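Local atomic coordinates of aspartate aminotransferase (Giardia lamblia, PDB entry 3MEB), a protein that probably catalyses, as a pyridoxal-phosphate-dependent homodimer, the transfer of the amino group of L-aspartate to 2-oxoglutarate, giving oxaloacetate and L-glutamate. Residues Ser81-Lys85 with Tyr86-Tyr90; Ala330-Val333 with Gln334-His338; Gly418-Met422 with Cys423-Glu427. All blocks are in the same frame, centred on the assembly; numbering follows the deposited sequence.

Interaction 1: Ser81-Lys85 with Tyr86-Tyr90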
ATOM      1  N   SER A  81     -21.978   8.496  -5.332  1.00  2.00           N
ATOM      2  CA  SER A  81     -22.963   9.374  -5.986  1.00  2.00           C
ATOM      3  C   SER A  81     -22.394  10.699  -6.519  1.00  2.00           C
ATOM      4  O   SER A  81     -23.023  11.332  -7.384  1.00  2.00           O
ATOM      5  CB  SER A  81     -24.096   9.691  -5.023  1.00  2.00           C
ATOM      6  OG  SER A  81     -24.801   8.504  -4.720  1.00  3.03           O
ATOM      7  N   ASP A  82     -21.264  11.146  -5.965  1.00  2.00           N
ATOM      8  CA  ASP A  82     -20.634  12.392  -6.420  1.00  2.00           C
ATOM      9  C   ASP A  82     -19.136  12.158  -6.497  1.00  2.00           C
ATOM     10  O   ASP A  82     -18.433  12.276  -5.498  1.00  2.00           O
ATOM     11  CB  ASP A  82     -20.938  13.542  -5.455  1.00  2.00           C
ATOM     12  CG  ASP A  82     -20.323  14.853  -5.881  1.00  2.00           C
ATOM     13  OD1 ASP A  82     -19.478  14.871  -6.806  1.00  2.90           O
ATOM     14  OD2 ASP A  82     -20.694  15.892  -5.297  1.00  2.00           O
ATOM     15  N   LEU A  83     -18.655  11.845  -7.693  1.00  2.00           N
ATOM     16  CA  LEU A  83     -17.219  11.570  -7.902  1.00  2.00           C
ATOM     17  C   LEU A  83     -16.409  12.836  -8.183  1.00  2.96           C
ATOM     18  O   LEU A  83     -15.201  12.741  -8.422  1.00  3.82           O
ATOM     19  CB  LEU A  83     -17.029  10.568  -9.052  1.00  2.00           C
ATOM     20  CG  LEU A  83     -17.743   9.223  -8.845  1.00  2.41           C
ATOM     21  CD1 LEU A  83     -17.658   8.281 -10.056  1.00  2.00           C
ATOM     22  CD2 LEU A  83     -17.212   8.532  -7.556  1.00  2.00           C
ATOM     23  N   SER A  84     -17.055  14.004  -8.183  1.00  3.59           N
ATOM     24  CA  SER A  84     -16.340  15.273  -8.176  1.00  4.70           C
ATOM     25  C   SER A  84     -15.924  15.599  -6.746  1.00  4.27           C
ATOM     26  O   SER A  84     -14.767  15.880  -6.484  1.00  5.12           O
ATOM     27  CB  SER A  84     -17.189  16.399  -8.769  1.00  5.10           C
ATOM     28  OG  SER A  84     -17.272  16.210 -10.175  1.00 11.03           O
ATOM     29  N   LYS A  85     -16.849  15.468  -5.815  1.00  4.20           N
ATOM     30  CA  LYS A  85     -16.540  15.640  -4.381  1.00  3.51           C
ATOM     31  C   LYS A  85     -15.592  14.523  -3.938  1.00  3.60           C
ATOM     32  O   LYS A  85     -14.505  14.772  -3.413  1.00  2.69           O
ATOM     33  CB  LYS A  85     -17.850  15.612  -3.573  1.00  4.51           C
ATOM     34  CG  LYS A  85     -17.738  15.943  -2.043  1.00  5.68           C
ATOM     35  CD  LYS A  85     -19.092  15.983  -1.341  1.00  6.34           C
ATOM     36  CE  LYS A  85     -19.979  17.188  -1.716  1.00 10.42           C
ATOM     37  NZ  LYS A  85     -21.402  17.070  -1.196  1.00 12.15           N
ATOM     38  N   TYR A  86     -15.988  13.282  -4.196  1.00  3.00           N
ATOM     39  CA  TYR A  86     -15.185  12.128  -3.840  1.00  2.46           C
ATOM     40  C   TYR A  86     -14.386  11.692  -5.064  1.00  2.40           C
ATOM     41  O   TYR A  86     -14.625  10.625  -5.640  1.00  2.06           O
ATOM     42  CB  TYR A  86     -16.081  11.010  -3.265  1.00  2.31           C
ATOM     43  CG  TYR A  86     -16.733  11.452  -1.982  1.00  2.00           C
ATOM     44  CD1 TYR A  86     -16.023  11.439  -0.789  1.00  2.00           C
ATOM     45  CD2 TYR A  86     -18.032  11.955  -1.954  1.00  2.00           C
ATOM     46  CE1 TYR A  86     -16.580  11.876   0.410  1.00  2.00           C
ATOM     47  CE2 TYR A  86     -18.605  12.419  -0.739  1.00  2.00           C
ATOM     48  CZ  TYR A  86     -17.865  12.358   0.438  1.00  2.02           C
ATOM     49  OH  TYR A  86     -18.355  12.788   1.658  1.00  2.00           O
ATOM     50  N   ASN A  87     -13.429  12.541  -5.432  1.00  2.00           N
ATOM     51  CA  ASN A  87     -12.671  12.372  -6.646  1.00  2.00           C
ATOM     52  C   ASN A  87     -11.565  11.339  -6.441  1.00  2.13           C
ATOM     53  O   ASN A  87     -11.403  10.824  -5.328  1.00  3.09           O
ATOM     54  CB  ASN A  87     -12.133  13.718  -7.164  1.00  2.00           C
ATOM     55  CG  ASN A  87     -11.007  14.291  -6.328  1.00  3.43           C
ATOM     56  OD1 ASN A  87     -10.199  13.574  -5.755  1.00  2.00           O
ATOM     57  ND2 ASN A  87     -10.924  15.634  -6.305  1.00  6.84           N
ATOM     58  N   LYS A  88     -10.833  11.026  -7.515  1.00  2.00           N
ATOM     59  CA  LYS A  88      -9.836   9.964  -7.487  1.00  2.00           C
ATOM     60  C   LYS A  88      -8.424  10.511  -7.609  1.00  2.00           C
ATOM     61  O   LYS A  88      -7.534   9.794  -8.060  1.00  2.00           O
ATOM     62  CB  LYS A  88     -10.149   8.944  -8.610  1.00  2.00           C
ATOM     63  CG  LYS A  88     -11.509   8.264  -8.348  1.00  2.00           C
ATOM     64  CD  LYS A  88     -11.768   7.029  -9.196  1.00  2.68           C
ATOM     65  CE  LYS A  88     -13.229   6.538  -9.009  1.00  2.00           C
ATOM     66  NZ  LYS A  88     -13.442   6.125  -7.615  1.00  2.00           N
ATOM     67  N   GLU A  89      -8.231  11.772  -7.228  1.00  2.00           N
ATOM     68  CA  GLU A  89      -6.922  12.391  -7.295  1.00  2.00           C
ATOM     69  C   GLU A  89      -6.064  11.901  -6.168  1.00  2.00           C
ATOM     70  O   GLU A  89      -6.552  11.267  -5.218  1.00  2.00           O
ATOM     71  CB  GLU A  89      -7.027  13.916  -7.272  1.00  2.00           C
ATOM     72  CG  GLU A  89      -7.943  14.503  -8.384  1.00  2.00           C
ATOM     73  CD  GLU A  89      -7.486  14.055  -9.775  1.00  2.00           C
ATOM     74  OE1 GLU A  89      -6.287  14.237 -10.043  1.00  2.00           O
ATOM     75  OE2 GLU A  89      -8.298  13.515 -10.555  1.00  2.00           O
ATOM     76  N   TYR A  90      -4.773  12.148  -6.282  1.00  2.00           N
ATOM     77  CA  TYR A  90      -3.872  11.752  -5.220  1.00  2.00           C
ATOM     78  C   TYR A  90      -4.333  12.465  -3.930  1.00  2.00           C
ATOM     79  O   TYR A  90      -4.530  13.673  -3.949  1.00  2.00           O
ATOM     80  CB  TYR A  90      -2.450  12.165  -5.512  1.00  2.12           C
ATOM     81  CG  TYR A  90      -1.738  11.440  -6.632  1.00  3.03           C
ATOM     82  CD1 TYR A  90      -1.541  10.050  -6.595  1.00  3.37           C
ATOM     83  CD2 TYR A  90      -1.212  12.152  -7.712  1.00  5.71           C
ATOM     84  CE1 TYR A  90      -0.829   9.385  -7.606  1.00  3.92           C
ATOM     85  CE2 TYR A  90      -0.497  11.502  -8.726  1.00  5.22           C
ATOM     86  CZ  TYR A  90      -0.322  10.126  -8.669  1.00  5.82           C
ATOM     87  OH  TYR A  90       0.352   9.516  -9.677  1.00  6.57           O
TER
HETATM   88  O   HOH W   1     -12.983  17.301  -8.391  1.00 13.80           O
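Asp-82 and Tyr-86 illustrate how a loop can be folded on itself chiefly by backbone atoms. Tyr-86 N donates to Asp-82 O at 2.9 Å, a nearly straight bond, and the same carbonyl oxygen lies at the edge of the tyrosine ring. Asn-87 N reaches Lys-85 O only weakly, closing an inverse gamma turn centred on Tyr-86. The carboxylate of Asp-82 braces the tight bend from within: OD1 accepts from both Ser-84 N and Lys-85 N (2.9 Å each), an Asx turn extended into an Asx motif. The first donor comes nearly along the C-O bond, the second from above the carboxylate plane. Asn-87 OD1 repeats the Asx turn toward Glu-89 N at 3.0 Å. A water bridges Ser-84 O and, weakly, Asn-87 ND2.

The side chain of Lys-85 adds a contact with the ring. With CG anti to its backbone N (chi1 -173°), its chain runs alongside Tyr-86, placing CG over one ring face, 4.2 Å from the centroid, in a CH-pi contact.

Lys-88 forms salt bridges with Glu-76 and Glu-284 of the second subunit. The loop joins helix 70-81 to helix 97-108, and Tyr-86 packs on Ile-78 and Ile-79 of the former.

Interaction 2: Ala330-Val333 with Gln334-His338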
ATOM      1  N   ALA A 330     -10.591   5.360   3.222  1.00  2.00           N
ATOM      2  CA  ALA A 330     -10.511   6.650   3.974  1.00  2.00           C
ATOM      3  C   ALA A 330     -11.816   7.441   3.861  1.00  2.00           C
ATOM      4  O   ALA A 330     -12.308   8.012   4.847  1.00  2.00           O
ATOM      5  CB  ALA A 330      -9.367   7.522   3.448  1.00  2.00           C
ATOM      6  N   TYR A 331     -12.341   7.505   2.658  1.00  2.00           N
ATOM      7  CA  TYR A 331     -13.663   8.106   2.398  1.00  2.00           C
ATOM      8  C   TYR A 331     -14.769   7.429   3.218  1.00  2.00           C
ATOM      9  O   TYR A 331     -15.573   8.096   3.917  1.00  2.00           O
ATOM     10  CB  TYR A 331     -13.975   8.008   0.897  1.00  2.11           C
ATOM     11  CG  TYR A 331     -13.292   8.999  -0.058  1.00  2.00           C
ATOM     12  CD1 TYR A 331     -12.885  10.264   0.349  1.00  2.00           C
ATOM     13  CD2 TYR A 331     -13.160   8.682  -1.421  1.00  2.12           C
ATOM     14  CE1 TYR A 331     -12.311  11.180  -0.571  1.00  3.28           C
ATOM     15  CE2 TYR A 331     -12.607   9.563  -2.321  1.00  2.00           C
ATOM     16  CZ  TYR A 331     -12.173  10.809  -1.911  1.00  2.00           C
ATOM     17  OH  TYR A 331     -11.645  11.666  -2.862  1.00  3.89           O
ATOM     18  N   ILE A 332     -14.788   6.097   3.229  1.00  2.00           N
ATOM     19  CA  ILE A 332     -15.842   5.406   3.991  1.00  2.00           C
ATOM     20  C   ILE A 332     -15.769   5.775   5.480  1.00  2.00           C
ATOM     21  O   ILE A 332     -16.771   6.164   6.075  1.00  2.00           O
ATOM     22  CB  ILE A 332     -15.812   3.874   3.759  1.00  2.00           C
ATOM     23  CG1 ILE A 332     -16.113   3.595   2.256  1.00  2.00           C
ATOM     24  CG2 ILE A 332     -16.814   3.104   4.685  1.00  2.00           C
ATOM     25  CD1 ILE A 332     -15.859   2.134   1.861  1.00  2.00           C
ATOM     26  N   VAL A 333     -14.579   5.649   6.072  1.00  2.00           N
ATOM     27  CA  VAL A 333     -14.402   5.910   7.491  1.00  2.00           C
ATOM     28  C   VAL A 333     -14.768   7.340   7.884  1.00  2.00           C
ATOM     29  O   VAL A 333     -15.486   7.562   8.880  1.00  2.00           O
ATOM     30  CB  VAL A 333     -12.961   5.573   7.935  1.00  2.00           C
ATOM     31  CG1 VAL A 333     -12.704   6.001   9.386  1.00  2.02           C
ATOM     32  CG2 VAL A 333     -12.696   4.108   7.724  1.00  2.00           C
ATOM     33  N   GLN A 334     -14.300   8.317   7.115  1.00  2.00           N
ATOM     34  CA  GLN A 334     -14.537   9.698   7.448  1.00  2.00           C
ATOM     35  C   GLN A 334     -16.021  10.060   7.289  1.00  2.00           C
ATOM     36  O   GLN A 334     -16.574  10.809   8.097  1.00  2.00           O
ATOM     37  CB  GLN A 334     -13.614  10.614   6.620  1.00  2.00           C
ATOM     38  CG  GLN A 334     -14.041  10.943   5.210  1.00  2.00           C
ATOM     39  CD  GLN A 334     -12.963  11.746   4.510  1.00  2.00           C
ATOM     40  OE1 GLN A 334     -11.767  11.535   4.765  1.00  2.00           O
ATOM     41  NE2 GLN A 334     -13.366  12.690   3.655  1.00  2.56           N
ATOM     42  N   VAL A 335     -16.654   9.520   6.253  1.00  2.00           N
ATOM     43  CA  VAL A 335     -18.087   9.786   6.027  1.00  2.00           C
ATOM     44  C   VAL A 335     -18.960   9.242   7.199  1.00  2.00           C
ATOM     45  O   VAL A 335     -19.933   9.887   7.640  1.00  2.00           O
ATOM     46  CB  VAL A 335     -18.544   9.230   4.661  1.00  2.00           C
ATOM     47  CG1 VAL A 335     -20.127   9.129   4.575  1.00  2.00           C
ATOM     48  CG2 VAL A 335     -17.960  10.111   3.504  1.00  2.00           C
ATOM     49  N   ILE A 336     -18.632   8.056   7.672  1.00  2.00           N
ATOM     50  CA  ILE A 336     -19.312   7.454   8.809  1.00  2.00           C
ATOM     51  C   ILE A 336     -19.080   8.297  10.075  1.00  2.00           C
ATOM     52  O   ILE A 336     -20.036   8.719  10.746  1.00  2.00           O
ATOM     53  CB  ILE A 336     -18.860   5.977   9.036  1.00  2.00           C
ATOM     54  CG1 ILE A 336     -19.407   5.086   7.904  1.00  2.00           C
ATOM     55  CG2 ILE A 336     -19.372   5.463  10.400  1.00  2.00           C
ATOM     56  CD1 ILE A 336     -18.864   3.652   7.820  1.00  2.00           C
ATOM     57  N   VAL A 337     -17.815   8.532  10.398  1.00  2.00           N
ATOM     58  CA  VAL A 337     -17.471   9.116  11.704  1.00  2.00           C
ATOM     59  C   VAL A 337     -17.986  10.560  11.902  1.00  2.00           C
ATOM     60  O   VAL A 337     -18.371  10.955  13.003  1.00  2.22           O
ATOM     61  CB  VAL A 337     -15.958   9.011  11.970  1.00  2.00           C
ATOM     62  CG1 VAL A 337     -15.550   9.880  13.185  1.00  2.00           C
ATOM     63  CG2 VAL A 337     -15.595   7.566  12.177  1.00  2.00           C
ATOM     64  N   HIS A 338     -18.048  11.332  10.831  1.00  2.33           N
ATOM     65  CA  HIS A 338     -18.483  12.731  10.928  1.00  3.07           C
ATOM     66  C   HIS A 338     -19.983  12.920  10.713  1.00  3.25           C
ATOM     67  O   HIS A 338     -20.447  14.054  10.680  1.00  2.15           O
ATOM     68  CB  HIS A 338     -17.690  13.575   9.906  1.00  3.04           C
ATOM     69  CG  HIS A 338     -16.232  13.682  10.243  1.00  4.30           C
ATOM     70  ND1 HIS A 338     -15.753  14.618  11.131  1.00  3.67           N
ATOM     71  CD2 HIS A 338     -15.160  12.967   9.828  1.00  3.63           C
ATOM     72  CE1 HIS A 338     -14.441  14.487  11.232  1.00  3.45           C
ATOM     73  NE2 HIS A 338     -14.056  13.487  10.454  1.00  4.13           N
TER
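Gln-334 has its CG wedged between its own backbone N and carbonyl carbon (chi1 82°), and this torsion folds the side chain back along the preceding turn, where CG rests 3.4 Å from Ala-330 O. Beyond CG the chain is extended, which carries the amide out beside Tyr-331. The two side chains run the same way, with NE2 at the edge of the phenol ring, 4.1 Å from CD1, and the ring and amide planes nearly perpendicular at 82°. Ile-336 has CG1 anti to its carbonyl carbon (chi1 -70°) and CD1 extended beyond it, which sets CD1 against CG2 of Ile-332 at 3.8 Å, the two side chains lying side by side. Val-333 and Val-337 make a looser pair, their nearest methyls, CG1 of Val-333 and CG2 of Val-337, 4.3 Å apart.

Spacings of three (Tyr-331 to Gln-334) and four (the isoleucine and valine pairs) are those of an alpha helix, here the last part of helix 327-337. Its backbone supplies a textbook ladder: Gln-334 N to Ala-330 O (3.0 Å), Val-335 N to Tyr-331 O (2.9 Å), Ile-336 N to Ile-332 O (3.1 Å) and Val-337 N to Val-333 O (2.9 Å), all close to straight. His-338 N continues the pattern to Gln-334 O just beyond the helical residues.

The helix is buried on several flanks: Ile-332 and Val-335 lie against helix 70-81, Gln-334 and Val-337 against helix 97-108, and Ile-336 reaches Phe-346 of helix 340-370. The Tyr-331 ring meets that of Phe-96 with the two planes almost parallel, and the Tyr-331 hydroxyl is hydrogen-bonded to the carbonyl oxygen of Asn-87. Ile-332 also touches Lys-88 of the second subunit.

Interaction 3: Gly418-Met422 with Cys423-Glu427. With SO4 (sulfate ion), chain C; EDO (1,2-ethanediol), chain F.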
ATOM      1  N   GLY A 418      -4.266 -24.371  17.076  1.00  9.77           N
ATOM      2  CA  GLY A 418      -5.628 -24.606  16.669  1.00  8.85           C
ATOM      3  C   GLY A 418      -6.493 -23.365  16.834  1.00  7.73           C
ATOM      4  O   GLY A 418      -7.628 -23.461  17.309  1.00  8.97           O
ATOM      5  N   ARG A 419      -5.961 -22.208  16.462  1.00  6.42           N
ATOM      6  CA  ARG A 419      -6.709 -20.968  16.507  1.00  4.73           C
ATOM      7  C   ARG A 419      -7.969 -21.110  15.643  1.00  4.38           C
ATOM      8  O   ARG A 419      -7.892 -21.523  14.491  1.00  3.65           O
ATOM      9  CB  ARG A 419      -5.851 -19.793  16.033  1.00  4.63           C
ATOM     10  CG  ARG A 419      -6.476 -18.445  16.348  1.00  5.00           C
ATOM     11  CD  ARG A 419      -5.840 -17.282  15.624  1.00  5.07           C
ATOM     12  NE  ARG A 419      -6.266 -17.175  14.234  1.00  5.56           N
ATOM     13  CZ  ARG A 419      -5.858 -16.236  13.383  1.00  6.11           C
ATOM     14  NH1 ARG A 419      -5.020 -15.269  13.769  1.00  6.21           N
ATOM     15  NH2 ARG A 419      -6.285 -16.269  12.124  1.00  3.79           N
ATOM     16  N   MET A 420      -9.120 -20.818  16.227  1.00  3.24           N
ATOM     17  CA  MET A 420     -10.391 -20.889  15.539  1.00  3.71           C
ATOM     18  C   MET A 420     -11.079 -19.519  15.474  1.00  4.17           C
ATOM     19  O   MET A 420     -11.245 -18.854  16.513  1.00  5.60           O
ATOM     20  CB  MET A 420     -11.293 -21.899  16.244  1.00  4.52           C
ATOM     21  CG  MET A 420     -12.757 -21.961  15.762  1.00  4.27           C
ATOM     22  SD  MET A 420     -13.855 -22.878  16.884  1.00  6.81           S
ATOM     23  CE  MET A 420     -13.197 -24.532  16.590  1.00  2.98           C
ATOM     24  N   SER A 421     -11.468 -19.117  14.263  1.00  3.79           N
ATOM     25  CA  SER A 421     -12.239 -17.917  14.058  1.00  3.04           C
ATOM     26  C   SER A 421     -13.696 -18.241  14.261  1.00  2.92           C
ATOM     27  O   SER A 421     -14.309 -18.879  13.460  1.00  2.06           O
ATOM     28  CB  SER A 421     -12.056 -17.340  12.674  1.00  2.40           C
ATOM     29  OG  SER A 421     -12.915 -16.224  12.537  1.00  3.64           O
ATOM     30  N   MET A 422     -14.236 -17.718  15.347  1.00  3.59           N
ATOM     31  CA  MET A 422     -15.597 -17.992  15.771  1.00  3.31           C
ATOM     32  C   MET A 422     -16.605 -17.428  14.789  1.00  3.47           C
ATOM     33  O   MET A 422     -17.735 -17.908  14.734  1.00  3.31           O
ATOM     34  CB  MET A 422     -15.787 -17.378  17.164  1.00  3.09           C
ATOM     35  CG  MET A 422     -14.815 -17.933  18.221  1.00  4.40           C
ATOM     36  SD  MET A 422     -14.667 -19.712  18.203  1.00  6.40           S
ATOM     37  CE  MET A 422     -15.952 -20.213  19.370  1.00  3.14           C
ATOM     38  N   CYS A 423     -16.179 -16.413  14.026  1.00  3.05           N
ATOM     39  CA  CYS A 423     -16.970 -15.743  12.975  1.00  4.30           C
ATOM     40  C   CYS A 423     -17.445 -16.674  11.866  1.00  3.57           C
ATOM     41  O   CYS A 423     -18.456 -16.415  11.209  1.00  4.50           O
ATOM     42  CB  CYS A 423     -16.079 -14.675  12.295  1.00  5.14           C
ATOM     43  SG  CYS A 423     -15.592 -13.273  13.296  1.00  7.80           S
ATOM     44  N   GLY A 424     -16.723 -17.775  11.661  1.00  3.82           N
ATOM     45  CA  GLY A 424     -17.148 -18.807  10.694  1.00  3.98           C
ATOM     46  C   GLY A 424     -18.227 -19.785  11.157  1.00  4.03           C
ATOM     47  O   GLY A 424     -18.713 -20.590  10.349  1.00  3.44           O
ATOM     48  N   LEU A 425     -18.626 -19.713  12.431  1.00  3.77           N
ATOM     49  CA  LEU A 425     -19.669 -20.576  12.967  1.00  3.77           C
ATOM     50  C   LEU A 425     -21.016 -19.960  12.732  1.00  4.37           C
ATOM     51  O   LEU A 425     -21.148 -18.730  12.710  1.00  3.79           O
ATOM     52  CB  LEU A 425     -19.496 -20.791  14.450  1.00  4.65           C
ATOM     53  CG  LEU A 425     -18.175 -21.421  14.873  1.00  3.44           C
ATOM     54  CD1 LEU A 425     -17.962 -21.166  16.378  1.00  4.18           C
ATOM     55  CD2 LEU A 425     -18.138 -22.903  14.586  1.00  2.56           C
ATOM     56  N   THR A 426     -22.010 -20.824  12.577  1.00  5.57           N
ATOM     57  CA  THR A 426     -23.400 -20.429  12.418  1.00  5.40           C
ATOM     58  C   THR A 426     -24.295 -21.354  13.213  1.00  6.21           C
ATOM     59  O   THR A 426     -23.876 -22.389  13.692  1.00  4.57           O
ATOM     60  CB  THR A 426     -23.831 -20.443  10.931  1.00  6.85           C
ATOM     61  OG1 THR A 426     -23.804 -21.790  10.395  1.00  7.11           O
ATOM     62  CG2 THR A 426     -22.901 -19.540  10.121  1.00  6.10           C
ATOM     63  N   GLU A 427     -25.553 -20.985  13.344  1.00  7.06           N
ATOM     64  CA  GLU A 427     -26.509 -21.890  13.948  1.00  9.02           C
ATOM     65  C   GLU A 427     -26.564 -23.238  13.220  1.00  9.67           C
ATOM     66  O   GLU A 427     -26.772 -24.275  13.848  1.00 10.15           O
ATOM     67  CB  GLU A 427     -27.895 -21.244  14.003  1.00  9.82           C
ATOM     68  CG  GLU A 427     -27.880 -19.927  14.768  1.00 12.63           C
ATOM     69  CD  GLU A 427     -28.973 -19.830  15.808  1.00 19.58           C
ATOM     70  OE1 GLU A 427     -30.181 -19.865  15.416  1.00 18.89           O
ATOM     71  OE2 GLU A 427     -28.597 -19.711  17.012  1.00 21.72           O
TER
HETATM   72  S   SO4 C 501      -5.829 -12.728  11.026  1.00 16.77           S
HETATM   73  O1  SO4 C 501      -4.969 -12.977  12.205  1.00 18.97           O
HETATM   74  O2  SO4 C 501      -6.508 -13.932  10.568  1.00 15.32           O
HETATM   75  O3  SO4 C 501      -6.774 -11.693  11.375  1.00 22.22           O
HETATM   76  O4  SO4 C 501      -4.949 -12.232   9.992  1.00 23.68           O
HETATM   77  C1  EDO F 502     -13.941 -16.627   7.719  1.00 12.67           C
HETATM   78  O1  EDO F 502     -12.525 -16.407   7.562  1.00 13.07           O
HETATM   79  C2  EDO F 502     -14.280 -16.949   9.168  1.00 11.78           C
HETATM   80  O2  EDO F 502     -13.845 -15.859   9.967  1.00 12.89           O
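Sulfate O1 lies at the edge of the Arg-419 guanidinium, near its plane, while the rest of the ion is displaced to one side; NH1 donates to O1 and NH2 to O2, each at 2.8 Å. Phe-392 makes a cation-pi contact with the same group. Both terminal nitrogens have further partners, NH1 in Asn-213 OD1 and NH2 in Gly-55 O, which should fix the rotation of the guanidinium. The chain bends at its third torsion (chi3 78°) to bring the group there. Trp-155, Asn-213 and Lys-277, all of the cofactor pocket, also hydrogen-bond the ion. Although the sulfate probably came from the crystallisation liquor, its place is consistent with that of a substrate carboxylate, as in related aspartate aminotransferases, where an arginine of this region holds the alpha-carboxylate.

Two residues on, the chain leaves strand 419-421 through a 3-10 turn. Gly-424 N donates to Ser-421 O at 3.2 Å and Leu-425 N to Met-422 O at 3.1 Å, with both donors lying well above the carbonyl planes. Ser-421 OG, anti to its backbone N (chi1 176°), comes within 3.5 Å of Cys-423 CB and lies 2.8 Å from O2 of a bound 1,2-ethanediol. On another flank of the turn Met-422 doubles back at its second and third torsions and runs alongside Leu-425, methyl CE meeting CD1 at 3.7 Å; Met-420 SD approaches that same CD1 more loosely.

Strand 419-421 pairs antiparallel with strand 392-394. Met-420, Met-422, Cys-423 and Leu-425 pack on helix 340-370, and Met-420 and Leu-425 also on helix 430-443.

Overall arrangement
Following the chain from the N terminus, the three contacts come in series, and none encloses or crosses another; interactions 1 and 3 shape short local turns, while interaction 2 runs along one helix. Interaction 1 lies in the loop that leads from helix 70-81 toward helix 97-108 along the second subunit. Interaction 2, some 240 residues later, returns to the same region: its helix meets that loop, Tyr-86 standing edge-to-face against Tyr-331 and Tyr-86 OH packing on Val-335 CG2. The centres of interactions 1 and 2 are about 14 Å apart. Interaction 3 lies remote, its nearest atoms about 18 Å from interaction 2 and about 28 Å from interaction 1. Helix 340-370 spans the gap, touching 330-338 and 418-427.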